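Local coordinates for antibiotic resistance protein (Deinococcus radiodurans, PDB 2VLI), which probably transfers a phosphate group to tunicamycin as a P-loop phosphotransferase, thereby conferring resistance to that antibiotic, at residues 46-51 / 56-61. Sequence-based numbering, arbitrary orientation.
Sequences KLTPGF and QEHPMW
T48 OG1 is gripped twice: it accepts a hydrogen bond from H58 NE2, 2.9 Å away, and hydrogen-bonds to the carbonyl oxygen of L44 near the end of helix 38-46. The two side chains approach from opposite directions, and OG1 meets the imidazole at its edge, close to the ring plane. With OG1 placed anti to the carbonyl carbon of T48 (chi1 -53°), the oxygen sits in front of NE2, its proton left for L44 O, while CG2 also comes within 3.9 Å of NE2. The other ring nitrogen is engaged as well. H58 ND1 accepts from M60 N at 2.9 Å, nearly in the ring plane and with an N-H...N angle of 163°. Because ND1 accepts and NE2 donates, the pattern fits a neutral imidazole protonated on NE2, and the two in-plane bonds together fix its rotation. F51 adds an apolar contact: its CE1 lies 3.8 Å from H58 CD2 and 4.0 Å from H58 CB, the two ring planes inclined obliquely at 35°. A type II beta turn from T48 to F51, with G50 at positive phi, brings T48 and F51, its first and last residues, to the same histidine. Near the surface, H58 thus combines side-chain capping at the turn into helix 61-75 with a bridge across the loop joining helices 38-46 and 61-75 of this P-loop NTPase-type domain.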
loop_
_atom_site.group_PDB
_atom_site.type_symbol
_atom_site.label_atom_id
_atom_site.label_comp_id
_atom_site.label_asym_id
_atom_site.label_seq_id
_atom_site.Cartn_x
_atom_site.Cartn_y
_atom_site.Cartn_z
ATOM N N LYS A 46 14.524 -20.198 10.280
ATOM C CA LYS A 46 15.510 -21.154 10.825
ATOM C C LYS A 46 16.368 -21.914 9.792
ATOM O O LYS A 46 17.432 -22.434 10.103
ATOM C CB LYS A 46 14.758 -22.148 11.679
ATOM C CG LYS A 46 14.144 -21.468 12.916
ATOM C CD LYS A 46 13.363 -22.455 13.729
ATOM C CE LYS A 46 12.488 -21.749 14.756
ATOM N NZ LYS A 46 11.579 -22.675 15.523
ATOM N N LEU A 47 15.884 -21.975 8.571
ATOM C CA LEU A 47 16.510 -22.726 7.478
ATOM C C LEU A 47 17.316 -21.844 6.536
ATOM O O LEU A 47 17.838 -22.329 5.538
ATOM C CB LEU A 47 15.403 -23.408 6.657
ATOM C CG LEU A 47 14.671 -24.603 7.255
ATOM C CD1 LEU A 47 13.595 -25.095 6.297
ATOM C CD2 LEU A 47 15.648 -25.763 7.582
ATOM N N THR A 48 17.378 -20.542 6.805
ATOM C CA THR A 48 18.017 -19.604 5.911
ATOM C C THR A 48 19.267 -18.937 6.544
ATOM O O THR A 48 19.158 -18.278 7.593
ATOM C CB THR A 48 17.031 -18.528 5.482
ATOM O OG1 THR A 48 15.852 -19.158 4.958
ATOM C CG2 THR A 48 17.658 -17.639 4.377
ATOM N N PRO A 49 20.448 -19.094 5.894
ATOM C CA PRO A 49 21.670 -18.417 6.404
ATOM C C PRO A 49 21.569 -16.878 6.365
ATOM O O PRO A 49 21.108 -16.309 5.376
ATOM C CB PRO A 49 22.777 -18.901 5.460
ATOM C CG PRO A 49 22.208 -20.141 4.766
ATOM C CD PRO A 49 20.731 -19.899 4.684
ATOM N N GLY A 50 21.978 -16.215 7.443
ATOM C CA GLY A 50 21.993 -14.741 7.446
ATOM C C GLY A 50 20.642 -14.033 7.399
ATOM O O GLY A 50 20.564 -12.842 7.098
ATOM N N PHE A 51 19.567 -14.757 7.699
ATOM C CA PHE A 51 18.233 -14.173 7.643
ATOM C C PHE A 51 17.963 -13.173 8.792
ATOM O O PHE A 51 18.289 -13.411 9.944
ATOM C CB PHE A 51 17.164 -15.261 7.641
ATOM C CG PHE A 51 15.782 -14.733 7.422
ATOM C CD1 PHE A 51 15.362 -14.372 6.157
ATOM C CD2 PHE A 51 14.920 -14.577 8.480
ATOM C CE1 PHE A 51 14.109 -13.867 5.946
ATOM C CE2 PHE A 51 13.655 -14.064 8.267
ATOM C CZ PHE A 51 13.261 -13.712 6.984
ATOM N N GLN A 56 7.716 -13.221 7.090
ATOM C CA GLN A 56 6.759 -13.168 5.989
ATOM C C GLN A 56 7.225 -12.336 4.825
ATOM O O GLN A 56 6.520 -12.230 3.832
ATOM C CB GLN A 56 5.395 -12.672 6.453
ATOM C CG GLN A 56 4.868 -13.426 7.631
ATOM C CD GLN A 56 3.381 -13.218 7.830
ATOM O OE1 GLN A 56 2.838 -12.139 7.511
ATOM N NE2 GLN A 56 2.701 -14.263 8.334
ATOM N N GLU A 57 8.434 -11.804 4.913
ATOM C CA GLU A 57 9.114 -11.192 3.761
ATOM C C GLU A 57 10.132 -12.113 3.103
ATOM O O GLU A 57 10.786 -11.718 2.137
ATOM C CB GLU A 57 9.834 -9.914 4.197
ATOM C CG GLU A 57 8.968 -8.967 5.021
ATOM C CD GLU A 57 8.135 -8.002 4.205
ATOM O OE1 GLU A 57 8.204 -8.058 2.948
ATOM O OE2 GLU A 57 7.395 -7.186 4.839
ATOM N N HIS A 58 10.274 -13.337 3.616
ATOM C CA HIS A 58 11.178 -14.314 3.010
ATOM C C HIS A 58 10.651 -14.597 1.613
ATOM O O HIS A 58 9.469 -14.858 1.447
ATOM C CB HIS A 58 11.207 -15.583 3.845
ATOM C CG HIS A 58 12.243 -16.580 3.409
ATOM N ND1 HIS A 58 12.216 -17.204 2.178
ATOM C CD2 HIS A 58 13.351 -17.039 4.038
ATOM C CE1 HIS A 58 13.248 -18.025 2.082
ATOM N NE2 HIS A 58 13.943 -17.953 3.205
ATOM N N PRO A 59 11.501 -14.532 0.594
ATOM C CA PRO A 59 11.075 -14.817 -0.761
ATOM C C PRO A 59 10.355 -16.138 -1.035
ATOM O O PRO A 59 9.624 -16.239 -1.986
ATOM C CB PRO A 59 12.393 -14.782 -1.528
ATOM C CG PRO A 59 13.232 -13.827 -0.774
ATOM C CD PRO A 59 12.917 -14.108 0.638
HETATM N N MSE A 60 10.601 -17.168 -0.235
HETATM C CA MSE A 60 9.956 -18.483 -0.388
HETATM C C MSE A 60 8.648 -18.607 0.427
HETATM O O MSE A 60 7.910 -19.564 0.241
HETATM C CB MSE A 60 10.918 -19.602 0.082
HETATM C CG MSE A 60 12.255 -19.627 -0.647
HETATM SE SE MSE A 60 11.939 -19.734 -2.574
HETATM C CE MSE A 60 11.398 -21.484 -2.503
ATOM N N TRP A 61 8.366 -17.647 1.300
ATOM C CA TRP A 61 7.189 -17.704 2.151
ATOM C C TRP A 61 5.890 -17.778 1.372
ATOM O O TRP A 61 5.093 -18.695 1.555
ATOM C CB TRP A 61 7.131 -16.514 3.111
ATOM C CG TRP A 61 5.925 -16.590 4.005
ATOM C CD1 TRP A 61 5.756 -17.416 5.066
ATOM C CD2 TRP A 61 4.720 -15.826 3.905
ATOM N NE1 TRP A 61 4.559 -17.209 5.645
ATOM C CE2 TRP A 61 3.899 -16.219 4.972
ATOM C CE3 TRP A 61 4.292 -14.791 3.070
ATOM C CZ2 TRP A 61 2.648 -15.670 5.182
ATOM C CZ3 TRP A 61 3.031 -14.247 3.285
ATOM C CH2 TRP A 61 2.234 -14.681 4.330
#